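Local coordinates for protein phospho-2-dehydro-3-deoxyheptonate aldolase (Francisella tularensis, PDB 3TQK) that probably catalyses the condensation of phosphoenolpyruvate with D-erythrose 4-phosphate to DAHP, the first step of chorismate biosynthesis, at a metal-dependent TIM-barrel active site, at residues P15-I20 / T210-S214; F80-I86 / L334-A338; V144-Q148 / F206-K211; I287-I293 / A340-R344. All blocks are in the same frame, centred on the assembly; numbering follows the deposited sequence.

Interaction 1 of 4, residues P15-I20 / T210-S214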
loop_
_atom_site.group_PDB
_atom_site.type_symbol
_atom_site.label_atom_id
_atom_site.label_comp_id
_atom_site.label_asym_id
_atom_site.label_seq_id
_atom_site.Cartn_x
_atom_site.Cartn_y
_atom_site.Cartn_z
ATOM N N PRO A 15 21.002 2.378 -11.377
ATOM C CA PRO A 15 19.832 1.896 -12.118
ATOM C C PRO A 15 19.948 0.447 -12.533
ATOM O O PRO A 15 21.056 -0.068 -12.666
ATOM C CB PRO A 15 19.763 2.808 -13.339
ATOM C CG PRO A 15 21.052 3.496 -13.425
ATOM C CD PRO A 15 21.688 3.475 -12.077
ATOM N N ALA A 16 18.802 -0.195 -12.727
ATOM C CA ALA A 16 18.732 -1.624 -13.037
ATOM C C ALA A 16 19.529 -1.955 -14.275
ATOM O O ALA A 16 20.136 -3.025 -14.354
ATOM C CB ALA A 16 17.273 -2.069 -13.201
ATOM N N GLU A 17 19.517 -1.045 -15.244
ATOM C CA GLU A 17 20.337 -1.155 -16.460
ATOM C C GLU A 17 21.726 -1.695 -16.179
ATOM O O GLU A 17 22.249 -2.557 -16.893
ATOM C CB GLU A 17 20.593 0.239 -17.035
ATOM C CG GLU A 17 19.761 0.639 -18.197
ATOM C CD GLU A 17 20.178 1.996 -18.729
ATOM O OE1 GLU A 17 20.937 2.724 -18.036
ATOM O OE2 GLU A 17 19.737 2.330 -19.845
ATOM N N VAL A 18 22.351 -1.080 -15.180
ATOM C CA VAL A 18 23.749 -1.324 -14.894
ATOM C C VAL A 18 23.881 -2.721 -14.299
ATOM O O VAL A 18 24.723 -3.497 -14.729
ATOM C CB VAL A 18 24.318 -0.237 -13.957
ATOM C CG1 VAL A 18 25.700 -0.605 -13.499
ATOM C CG2 VAL A 18 24.321 1.131 -14.673
ATOM N N LEU A 19 23.014 -3.061 -13.351
ATOM C CA LEU A 19 23.070 -4.385 -12.741
ATOM C C LEU A 19 22.726 -5.478 -13.737
ATOM O O LEU A 19 23.234 -6.586 -13.625
ATOM C CB LEU A 19 22.150 -4.491 -11.524
ATOM C CG LEU A 19 22.328 -3.460 -10.409
ATOM C CD1 LEU A 19 21.780 -3.998 -9.061
ATOM C CD2 LEU A 19 23.752 -3.020 -10.297
ATOM N N ILE A 20 21.853 -5.171 -14.692
ATOM C CA ILE A 20 21.517 -6.105 -15.767
ATOM C C ILE A 20 22.705 -6.340 -16.694
ATOM O O ILE A 20 22.931 -7.462 -17.121
ATOM C CB ILE A 20 20.252 -5.648 -16.557
ATOM C CG1 ILE A 20 19.015 -5.767 -15.649
ATOM C CG2 ILE A 20 20.045 -6.501 -17.844
ATOM C CD1 ILE A 20 17.784 -5.016 -16.122
ATOM N N THR A 210 11.769 3.166 -14.960
ATOM C CA THR A 210 12.400 2.454 -16.060
ATOM C C THR A 210 13.687 1.761 -15.615
ATOM O O THR A 210 14.192 1.983 -14.519
ATOM C CB THR A 210 12.799 3.430 -17.173
ATOM O OG1 THR A 210 13.829 4.289 -16.675
ATOM C CG2 THR A 210 11.606 4.266 -17.660
ATOM N N LYS A 211 14.251 0.947 -16.492
ATOM C CA LYS A 211 15.525 0.292 -16.185
ATOM C C LYS A 211 16.660 1.310 -16.149
ATOM O O LYS A 211 17.671 1.083 -15.496
ATOM C CB LYS A 211 15.811 -0.845 -17.175
ATOM C CG LYS A 211 14.950 -2.082 -16.902
ATOM C CD LYS A 211 15.051 -3.114 -18.010
ATOM C CE LYS A 211 14.133 -4.307 -17.761
ATOM N NZ LYS A 211 12.677 -3.994 -17.765
ATOM N N SER A 212 16.490 2.435 -16.842
ATOM C CA SER A 212 17.482 3.512 -16.788
ATOM C C SER A 212 17.428 4.328 -15.487
ATOM O O SER A 212 18.195 5.254 -15.330
ATOM C CB SER A 212 17.314 4.464 -17.980
ATOM O OG SER A 212 16.093 5.181 -17.874
ATOM N N GLY A 213 16.515 3.996 -14.579
ATOM C CA GLY A 213 16.377 4.718 -13.303
ATOM C C GLY A 213 15.595 6.014 -13.391
ATOM O O GLY A 213 15.733 6.871 -12.544
ATOM N N SER A 214 14.760 6.136 -14.416
ATOM C CA SER A 214 13.916 7.295 -14.622
ATOM C C SER A 214 12.479 7.002 -14.237
ATOM O O SER A 214 12.077 5.857 -14.226
ATOM C CB SER A 214 13.944 7.690 -16.099
ATOM O OG SER A 214 12.909 8.635 -16.375
HETATM O O HOH W 1 15.930 1.045 -12.451
#

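Interaction 2 of 4, residues F80-I86 / L334-A338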
loop_
_atom_site.group_PDB
_atom_site.type_symbol
_atom_site.label_atom_id
_atom_site.label_comp_id
_atom_site.label_asym_id
_atom_site.label_seq_id
_atom_site.Cartn_x
_atom_site.Cartn_y
_atom_site.Cartn_z
ATOM N N PHE A 80 9.495 -35.570 -7.872
ATOM C CA PHE A 80 8.121 -35.104 -7.679
ATOM C C PHE A 80 7.479 -34.381 -8.860
ATOM O O PHE A 80 6.314 -34.002 -8.777
ATOM C CB PHE A 80 8.074 -34.162 -6.473
ATOM C CG PHE A 80 8.425 -34.820 -5.180
ATOM C CD1 PHE A 80 7.608 -35.805 -4.650
ATOM C CD2 PHE A 80 9.567 -34.449 -4.484
ATOM C CE1 PHE A 80 7.928 -36.424 -3.458
ATOM C CE2 PHE A 80 9.889 -35.051 -3.290
ATOM C CZ PHE A 80 9.070 -36.042 -2.770
ATOM N N HIS A 81 8.221 -34.208 -9.948
ATOM C CA HIS A 81 7.847 -33.249 -10.993
ATOM C C HIS A 81 6.596 -33.640 -11.807
ATOM O O HIS A 81 5.981 -32.784 -12.451
ATOM C CB HIS A 81 9.030 -33.002 -11.935
ATOM C CG HIS A 81 9.273 -34.121 -12.890
ATOM N ND1 HIS A 81 10.058 -35.210 -12.576
ATOM C CD2 HIS A 81 8.812 -34.337 -14.145
ATOM C CE1 HIS A 81 10.078 -36.044 -13.601
ATOM N NE2 HIS A 81 9.334 -35.536 -14.568
ATOM N N LYS A 82 6.238 -34.920 -11.797
ATOM C CA LYS A 82 4.995 -35.358 -12.432
ATOM C C LYS A 82 3.762 -34.911 -11.635
ATOM O O LYS A 82 2.670 -34.785 -12.203
ATOM C CB LYS A 82 4.969 -36.879 -12.614
ATOM C CG LYS A 82 6.077 -37.397 -13.526
ATOM C CD LYS A 82 5.987 -38.907 -13.735
ATOM C CE LYS A 82 7.364 -39.572 -13.695
ATOM N NZ LYS A 82 7.272 -41.071 -13.804
ATOM N N ASP A 83 3.956 -34.662 -10.334
ATOM C CA ASP A 83 2.869 -34.345 -9.400
ATOM C C ASP A 83 2.874 -32.919 -8.873
ATOM O O ASP A 83 1.836 -32.396 -8.497
ATOM C CB ASP A 83 2.944 -35.306 -8.215
ATOM C CG ASP A 83 2.799 -36.742 -8.639
ATOM O OD1 ASP A 83 1.931 -36.987 -9.498
ATOM O OD2 ASP A 83 3.534 -37.620 -8.129
ATOM N N ILE A 84 4.041 -32.290 -8.874
ATOM C CA ILE A 84 4.267 -31.046 -8.150
ATOM C C ILE A 84 5.155 -30.120 -8.965
ATOM O O ILE A 84 6.134 -30.572 -9.543
ATOM C CB ILE A 84 4.995 -31.374 -6.829
ATOM C CG1 ILE A 84 4.006 -31.729 -5.733
ATOM C CG2 ILE A 84 5.817 -30.227 -6.342
ATOM C CD1 ILE A 84 4.736 -32.202 -4.472
ATOM N N LEU A 85 4.818 -28.834 -9.009
ATOM C CA LEU A 85 5.731 -27.823 -9.541
ATOM C C LEU A 85 6.360 -27.096 -8.355
ATOM O O LEU A 85 5.659 -26.411 -7.606
ATOM C CB LEU A 85 5.007 -26.830 -10.448
ATOM C CG LEU A 85 5.876 -25.721 -11.059
ATOM C CD1 LEU A 85 6.981 -26.294 -11.962
ATOM C CD2 LEU A 85 5.027 -24.713 -11.835
ATOM N N ILE A 86 7.670 -27.277 -8.175
ATOM C CA ILE A 86 8.405 -26.671 -7.073
ATOM C C ILE A 86 8.960 -25.342 -7.529
ATOM O O ILE A 86 9.625 -25.260 -8.569
ATOM C CB ILE A 86 9.560 -27.566 -6.569
ATOM C CG1 ILE A 86 8.997 -28.800 -5.859
ATOM C CG2 ILE A 86 10.441 -26.797 -5.598
ATOM C CD1 ILE A 86 9.987 -29.897 -5.649
ATOM N N LEU A 334 6.401 -32.710 0.788
ATOM C CA LEU A 334 6.334 -32.959 -0.651
ATOM C C LEU A 334 5.746 -34.353 -0.918
ATOM O O LEU A 334 4.871 -34.508 -1.773
ATOM C CB LEU A 334 7.708 -32.799 -1.306
ATOM C CG LEU A 334 8.344 -31.399 -1.278
ATOM C CD1 LEU A 334 9.796 -31.466 -1.724
ATOM C CD2 LEU A 334 7.579 -30.392 -2.136
ATOM N N GLU A 335 6.199 -35.354 -0.164
ATOM C CA GLU A 335 5.634 -36.702 -0.261
ATOM C C GLU A 335 4.116 -36.651 -0.082
ATOM O O GLU A 335 3.373 -37.232 -0.870
ATOM C CB GLU A 335 6.256 -37.651 0.778
ATOM C CG GLU A 335 7.713 -38.057 0.501
ATOM C CD GLU A 335 8.377 -38.776 1.685
ATOM O OE1 GLU A 335 7.655 -39.256 2.593
ATOM O OE2 GLU A 335 9.628 -38.865 1.712
HETATM N N MSE A 336 3.665 -35.944 0.952
HETATM C CA MSE A 336 2.238 -35.826 1.231
HETATM C C MSE A 336 1.479 -35.187 0.077
HETATM O O MSE A 336 0.386 -35.635 -0.259
HETATM C CB MSE A 336 2.000 -34.999 2.489
HETATM C CG MSE A 336 2.373 -35.701 3.772
HETATM SE SE MSE A 336 2.540 -34.409 5.213
HETATM C CE MSE A 336 0.648 -33.983 5.447
ATOM N N LEU A 337 2.051 -34.133 -0.503
ATOM C CA LEU A 337 1.407 -33.420 -1.610
ATOM C C LEU A 337 1.346 -34.265 -2.888
ATOM O O LEU A 337 0.336 -34.248 -3.600
ATOM C CB LEU A 337 2.106 -32.089 -1.889
ATOM C CG LEU A 337 1.751 -30.986 -0.889
ATOM C CD1 LEU A 337 2.820 -29.933 -0.850
ATOM C CD2 LEU A 337 0.403 -30.359 -1.230
ATOM N N ALA A 338 2.425 -34.998 -3.161
ATOM C CA ALA A 338 2.502 -35.841 -4.339
ATOM C C ALA A 338 1.496 -36.984 -4.234
ATOM O O ALA A 338 0.901 -37.371 -5.236
ATOM C CB ALA A 338 3.924 -36.376 -4.532
#

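Interaction 3 of 4, residues V144-Q148 / F206-K211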
loop_
_atom_site.group_PDB
_atom_site.type_symbol
_atom_site.label_atom_id
_atom_site.label_comp_id
_atom_site.label_asym_id
_atom_site.label_seq_id
_atom_site.Cartn_x
_atom_site.Cartn_y
_atom_site.Cartn_z
ATOM N N VAL A 144 7.475 0.163 -6.834
ATOM C CA VAL A 144 7.626 0.396 -8.282
ATOM C C VAL A 144 9.078 0.556 -8.733
ATOM O O VAL A 144 9.334 0.879 -9.899
ATOM C CB VAL A 144 6.797 1.630 -8.761
ATOM C CG1 VAL A 144 5.310 1.429 -8.457
ATOM C CG2 VAL A 144 7.310 2.941 -8.159
ATOM N N ILE A 145 10.027 0.318 -7.828
ATOM C CA ILE A 145 11.443 0.548 -8.117
ATOM C C ILE A 145 12.215 -0.779 -8.172
ATOM O O ILE A 145 12.887 -1.059 -9.163
ATOM C CB ILE A 145 12.060 1.547 -7.093
ATOM C CG1 ILE A 145 11.429 2.936 -7.292
ATOM C CG2 ILE A 145 13.557 1.648 -7.255
ATOM C CD1 ILE A 145 11.788 3.989 -6.210
ATOM N N THR A 146 12.090 -1.607 -7.134
ATOM C CA THR A 146 12.878 -2.839 -7.037
ATOM C C THR A 146 12.610 -3.854 -8.149
ATOM O O THR A 146 13.538 -4.510 -8.605
ATOM C CB THR A 146 12.738 -3.534 -5.647
ATOM O OG1 THR A 146 11.362 -3.847 -5.386
ATOM C CG2 THR A 146 13.264 -2.623 -4.523
ATOM N N PRO A 147 11.357 -3.980 -8.616
ATOM C CA PRO A 147 11.108 -5.025 -9.611
ATOM C C PRO A 147 11.910 -4.954 -10.899
ATOM O O PRO A 147 12.187 -5.988 -11.495
ATOM C CB PRO A 147 9.623 -4.852 -9.924
ATOM C CG PRO A 147 9.060 -4.255 -8.698
ATOM C CD PRO A 147 10.102 -3.306 -8.232
ATOM N N GLN A 148 12.280 -3.754 -11.338
ATOM C CA GLN A 148 13.078 -3.595 -12.552
ATOM C C GLN A 148 14.432 -4.282 -12.445
ATOM O O GLN A 148 15.036 -4.621 -13.461
ATOM C CB GLN A 148 13.281 -2.110 -12.869
ATOM C CG GLN A 148 12.004 -1.392 -13.314
ATOM C CD GLN A 148 11.546 -1.768 -14.739
ATOM O OE1 GLN A 148 12.033 -2.738 -15.351
ATOM N NE2 GLN A 148 10.606 -0.991 -15.271
ATOM N N PHE A 206 -0.197 4.001 -15.005
ATOM C CA PHE A 206 0.313 4.382 -13.684
ATOM C C PHE A 206 1.767 4.807 -13.732
ATOM O O PHE A 206 2.467 4.513 -14.688
ATOM C CB PHE A 206 0.129 3.239 -12.686
ATOM C CG PHE A 206 1.150 2.121 -12.802
ATOM C CD1 PHE A 206 1.136 1.242 -13.867
ATOM C CD2 PHE A 206 2.079 1.916 -11.802
ATOM C CE1 PHE A 206 2.054 0.206 -13.943
ATOM C CE2 PHE A 206 2.981 0.881 -11.866
ATOM C CZ PHE A 206 2.971 0.030 -12.943
ATOM N N LEU A 207 2.206 5.495 -12.682
ATOM C CA LEU A 207 3.561 5.969 -12.578
ATOM C C LEU A 207 4.476 4.887 -12.009
ATOM O O LEU A 207 4.165 4.270 -10.974
ATOM C CB LEU A 207 3.586 7.217 -11.721
ATOM C CG LEU A 207 2.722 8.354 -12.272
ATOM C CD1 LEU A 207 2.608 9.480 -11.245
ATOM C CD2 LEU A 207 3.263 8.864 -13.603
ATOM N N SER A 208 5.585 4.641 -12.704
ATOM C CA SER A 208 6.551 3.625 -12.305
ATOM C C SER A 208 7.923 4.107 -12.715
ATOM O O SER A 208 8.108 5.300 -12.950
ATOM C CB SER A 208 6.239 2.277 -12.956
ATOM O OG SER A 208 6.978 1.221 -12.337
ATOM N N THR A 209 8.886 3.193 -12.785
ATOM C CA THR A 209 10.258 3.554 -13.105
ATOM C C THR A 209 10.828 2.631 -14.184
ATOM O O THR A 209 10.407 1.477 -14.310
ATOM C CB THR A 209 11.184 3.560 -11.836
ATOM O OG1 THR A 209 11.274 2.240 -11.276
ATOM C CG2 THR A 209 10.647 4.537 -10.770
ATOM N N THR A 210 11.769 3.166 -14.960
ATOM C CA THR A 210 12.400 2.454 -16.060
ATOM C C THR A 210 13.687 1.761 -15.615
ATOM O O THR A 210 14.192 1.983 -14.519
ATOM C CB THR A 210 12.799 3.430 -17.173
ATOM O OG1 THR A 210 13.829 4.289 -16.675
ATOM C CG2 THR A 210 11.606 4.266 -17.660
ATOM N N LYS A 211 14.251 0.947 -16.492
ATOM C CA LYS A 211 15.525 0.292 -16.185
ATOM C C LYS A 211 16.660 1.310 -16.149
ATOM O O LYS A 211 17.671 1.083 -15.496
ATOM C CB LYS A 211 15.811 -0.845 -17.175
ATOM C CG LYS A 211 14.950 -2.082 -16.902
ATOM C CD LYS A 211 15.051 -3.114 -18.010
ATOM C CE LYS A 211 14.133 -4.307 -17.761
ATOM N NZ LYS A 211 12.677 -3.994 -17.765
HETATM O O HOH W 2 13.587 0.839 -10.995
#

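Interaction 4 of 4, residues I287-I293 / A340-R344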
loop_
_atom_site.group_PDB
_atom_site.type_symbol
_atom_site.label_atom_id
_atom_site.label_comp_id
_atom_site.label_asym_id
_atom_site.label_seq_id
_atom_site.Cartn_x
_atom_site.Cartn_y
_atom_site.Cartn_z
ATOM N N ILE A 287 -7.287 -31.583 -1.593
ATOM C CA ILE A 287 -6.717 -31.759 -2.932
ATOM C C ILE A 287 -7.150 -33.071 -3.586
ATOM O O ILE A 287 -7.330 -33.141 -4.805
ATOM C CB ILE A 287 -5.180 -31.676 -2.881
ATOM C CG1 ILE A 287 -4.752 -30.209 -2.705
ATOM C CG2 ILE A 287 -4.561 -32.261 -4.147
ATOM C CD1 ILE A 287 -3.306 -30.015 -2.331
ATOM N N LYS A 288 -7.340 -34.101 -2.765
ATOM C CA LYS A 288 -7.768 -35.405 -3.254
ATOM C C LYS A 288 -9.165 -35.413 -3.885
ATOM O O LYS A 288 -9.428 -36.212 -4.784
ATOM C CB LYS A 288 -7.697 -36.425 -2.116
ATOM C CG LYS A 288 -6.302 -36.977 -1.924
ATOM C CD LYS A 288 -5.839 -37.052 -0.473
ATOM C CE LYS A 288 -6.175 -38.335 0.213
ATOM N NZ LYS A 288 -5.148 -38.609 1.250
ATOM N N HIS A 289 -10.049 -34.525 -3.437
ATOM C CA HIS A 289 -11.464 -34.580 -3.832
ATOM C C HIS A 289 -11.991 -33.351 -4.589
ATOM O O HIS A 289 -13.170 -33.298 -4.954
ATOM C CB HIS A 289 -12.314 -34.840 -2.587
ATOM C CG HIS A 289 -12.074 -36.188 -1.975
ATOM N ND1 HIS A 289 -11.568 -36.350 -0.703
ATOM C CD2 HIS A 289 -12.256 -37.437 -2.471
ATOM C CE1 HIS A 289 -11.462 -37.641 -0.436
ATOM N NE2 HIS A 289 -11.870 -38.322 -1.493
ATOM N N SER A 290 -11.117 -32.381 -4.837
ATOM C CA SER A 290 -11.482 -31.150 -5.516
ATOM C C SER A 290 -10.238 -30.543 -6.173
ATOM O O SER A 290 -9.133 -30.666 -5.653
ATOM C CB SER A 290 -12.097 -30.178 -4.510
ATOM O OG SER A 290 -12.232 -28.877 -5.042
ATOM N N ASN A 291 -10.429 -29.907 -7.327
ATOM C CA ASN A 291 -9.348 -29.257 -8.043
ATOM C C ASN A 291 -9.312 -27.747 -7.736
ATOM O O ASN A 291 -8.655 -26.998 -8.446
ATOM C CB ASN A 291 -9.472 -29.509 -9.563
ATOM C CG ASN A 291 -9.029 -30.932 -9.981
ATOM O OD1 ASN A 291 -9.284 -31.904 -9.284
ATOM N ND2 ASN A 291 -8.382 -31.042 -11.135
ATOM N N ASP A 292 -10.004 -27.311 -6.680
ATOM C CA ASP A 292 -10.066 -25.881 -6.316
ATOM C C ASP A 292 -8.746 -25.308 -5.795
ATOM O O ASP A 292 -8.433 -24.143 -6.055
ATOM C CB ASP A 292 -11.133 -25.624 -5.243
ATOM C CG ASP A 292 -12.560 -25.773 -5.765
ATOM O OD1 ASP A 292 -12.802 -25.622 -6.980
ATOM O OD2 ASP A 292 -13.451 -26.007 -4.931
ATOM N N ILE A 293 -8.021 -26.106 -5.012
ATOM C CA ILE A 293 -6.712 -25.716 -4.503
ATOM C C ILE A 293 -5.693 -26.142 -5.542
ATOM O O ILE A 293 -5.648 -27.314 -5.919
ATOM C CB ILE A 293 -6.390 -26.390 -3.149
ATOM C CG1 ILE A 293 -7.434 -26.016 -2.084
ATOM C CG2 ILE A 293 -4.998 -25.990 -2.674
ATOM C CD1 ILE A 293 -7.404 -26.889 -0.798
ATOM N N ALA A 340 -1.357 -36.782 -2.485
ATOM C CA ALA A 340 -2.618 -36.076 -2.674
ATOM C C ALA A 340 -2.981 -35.956 -4.151
ATOM O O ALA A 340 -4.127 -36.191 -4.524
ATOM C CB ALA A 340 -2.552 -34.690 -2.044
ATOM N N VAL A 341 -2.007 -35.584 -4.980
ATOM C CA VAL A 341 -2.229 -35.433 -6.414
ATOM C C VAL A 341 -2.485 -36.793 -7.071
ATOM O O VAL A 341 -3.396 -36.925 -7.894
ATOM C CB VAL A 341 -1.051 -34.718 -7.108
ATOM C CG1 VAL A 341 -1.203 -34.755 -8.637
ATOM C CG2 VAL A 341 -0.949 -33.279 -6.624
ATOM N N GLN A 342 -1.713 -37.808 -6.699
ATOM C CA GLN A 342 -1.911 -39.140 -7.285
ATOM C C GLN A 342 -3.350 -39.647 -7.066
ATOM O O GLN A 342 -3.972 -40.178 -7.988
ATOM C CB GLN A 342 -0.879 -40.136 -6.749
ATOM C CG GLN A 342 0.538 -39.843 -7.246
ATOM C CD GLN A 342 1.622 -40.436 -6.363
ATOM O OE1 GLN A 342 1.380 -41.369 -5.613
ATOM N NE2 GLN A 342 2.826 -39.894 -6.458
ATOM N N VAL A 343 -3.880 -39.439 -5.862
ATOM C CA VAL A 343 -5.242 -39.846 -5.538
ATOM C C VAL A 343 -6.263 -38.951 -6.236
ATOM O O VAL A 343 -7.349 -39.399 -6.620
ATOM C CB VAL A 343 -5.476 -39.837 -4.013
ATOM C CG1 VAL A 343 -6.950 -40.054 -3.678
ATOM C CG2 VAL A 343 -4.623 -40.910 -3.342
ATOM N N ARG A 344 -5.912 -37.683 -6.407
ATOM C CA ARG A 344 -6.762 -36.769 -7.144
ATOM C C ARG A 344 -7.036 -37.314 -8.547
ATOM O O ARG A 344 -8.166 -37.251 -9.017
ATOM C CB ARG A 344 -6.125 -35.382 -7.230
ATOM C CG ARG A 344 -6.974 -34.367 -7.928
ATOM C CD ARG A 344 -6.202 -33.108 -8.193
ATOM N NE ARG A 344 -6.478 -32.061 -7.220
ATOM C CZ ARG A 344 -5.907 -30.865 -7.234
ATOM N NH1 ARG A 344 -5.003 -30.559 -8.157
ATOM N NH2 ARG A 344 -6.240 -29.964 -6.310
#

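Interaction 1 of 4, residues P15-I20 / T210-S214
Glu-17 lies along the backbone of Lys-211 and Ser-212, and its side chain can be followed outward atom by atom. Glu-17 CB and CG both rest against the carbonyl oxygen of Lys-211, with CG 3.4 Å from that O. Beyond CG the chain runs extended (chi2 -176°), which carries Glu-17 CD to 3.7 Å from Ser-212 CA. At the tip, OE1 stays nearest Ser-212 CA, while OE2 comes closest to Ser-212 CB, so the carboxylate meets carbon here. The directional link is made by the backbone: Glu-17 N donates to Lys-211 O at 2.8 Å with an N-H...O angle of 162°. Pro-15 stands at the N-cap position of helix 16-22, and residues 210-213 form a type I beta turn in the hairpin of strands 205-209 and 215-220; the first turn of a helix is thus docked on a hairpin loop outside the barrel. Pro-15 CB packs on the turn, 3.5 Å from Ser-212 C. A water joins the two backbones as well, accepting from Ala-16 N and donating to Thr-210 O. Farther along the helix, Ile-20 CD1 meets Lys-211 CD at 3.8 Å, the two side chains crossing at about a right angle before the lysine NZ goes on to Gln-148. Within the turn, the hydroxyls of Thr-210 and Ser-212 are 2.7 Å apart, OG1 to OG, and hydrogen-bonded.

Interaction 2 of 4, residues F80-I86 / L334-A338
Phe-80 turns its ring toward helix 327-344 with CG anti to its own carbonyl carbon (chi1 -64°), and Leu-334 adopts the same first torsion (chi1 -64°) on the helix side. The result is a CH-pi contact: Leu-334 CB sits over one face of the Phe-80 ring, 3.9 Å from its centroid and 19° off the normal. Its CD1 branch continues over the CE2 side of the ring. Phe-80 CD1 also touches Ala-338 CB at 3.7 Å, obliquely to the ring, one helical turn further on. Ile-84 CD1 reaches the helix backbone, 3.6 Å from Leu-334 O and 3.7 Å from Leu-337 CB, so the methyl lies against backbone as well as side chains. Ile-86 makes a looser approach, its CD1 4.2 Å from Leu-334 CD1. Asp-83 lays CB and OD2 against Ala-338, while its carboxylate is held by Gln-342 and by a salt bridge to Arg-345 at the end of the chain. This is helix-on-strand packing on the outside of a TIM barrel: the last helix, 327-344, packs on strand 84-89, whose neighbour 51-56 adds Val-53 against Ile-84, Leu-334 and Leu-337, with helix 276-289 meeting Leu-337 and helix 63-80 backing Ile-86.

Interaction 3 of 4, residues V144-Q148 / F206-K211
Gln-148 bridges two groups of the hairpin through the two ends of its amide. Gln-148 NE2 donates to Thr-209 O at 2.7 Å, lying in the plane of that carbonyl, although the acceptor is tilted 21° out of the glutamine amide plane. Gln-148 OE1 accepts from Lys-211 NZ at 2.8 Å, in the plane of its own C=O; the lysine reaches it by bending at its last torsion (chi4 64°). With both ends engaged, rotation of the amide is fixed. The second strong bond pair centres on Thr-209 OG1, which donates to Val-144 O at 2.7 Å and accepts from a water that also donates to Ile-145 O. All of this ties the loop between barrel strands 137-140 and 156-159 to strand 205-209, one arm of an antiparallel hairpin formed with 215-220 as an addition to the eight-stranded TIM barrel. Away from these bonds the contact becomes mostly apolar packing. Ile-145 CG1 lies 3.9 Å from Thr-209 CG2. Val-144 CB lies against the Ser-208 hydroxyl, 3.6 Å from OG, and Val-144 CG1 comes up to the edge of the Phe-206 ring, 4.2 Å from CE2, the two side chains sliding past each other in opposite directions. Val-168 of helix 167-173 packs on both Val-144 and Phe-206, and Thr-146 of the second subunit packs on Leu-207.

Interaction 4 of 4, residues I287-I293 / A340-R344
Arg-344 is the tightly held part of this contact: its guanidinium is sandwiched between Ile-287 CG2 on one face and Asn-291 CA on the other. The amide of Asn-291 stacks with it, the two planes 29° apart. Backbone oxygens collect the N-H groups. Arg-344 NE donates to Ile-287 O at 2.8 Å, and its NH2 reaches Ile-293 O at 2.7 Å, in the guanidinium plane, with an N-H...O angle of 156°. A weak bond joins Arg-344 NH2 to Ser-290 O at 3.0 Å, so one cation gathers the carbonyls where helix 276-289 gives way to the next strand. Ile-287 CG2 also packs on Ala-340 CB at 3.8 Å. On the solvent side the contact is packing without hydrogen bonds: Lys-288, bent at chi2 and chi3, lays CG 3.6 Å from CG1 of the exposed Val-343 and 3.5 Å from Ala-340 O; its NZ has a long, weak ion pair with Glu-285. Arg-344 NH1 turns to Asp-49 O, in the loop before strand 51-56. The contact therefore pins the end of the last TIM-barrel helix, 327-344, to the turn between helix 276-289 and strand 293-299, with Val-51 of strand 51-56 packed against Ile-287, Val-341 and Arg-344.

Interactions 1 and 3 lie on one side of the chain's centre, 2 and 4 on the other. The first two share Thr-210 and Lys-211 of the 205-220 hairpin: interaction 1 is its surface docking on helix 16-22, interaction 3 its more buried, polar attachment to a barrel loop, and both touch the second subunit. Interactions 2 and 4 both use helix 327-344, their centres 12 Å apart, with Asp-83 and Gln-342 probably hydrogen-bonded between them. Interaction 2 is buried and mainly hydrocarbon, with no hydrogen bonds across it, whereas interaction 4, partly buried at the helix end, relies on an arginine gripping backbone carbonyls.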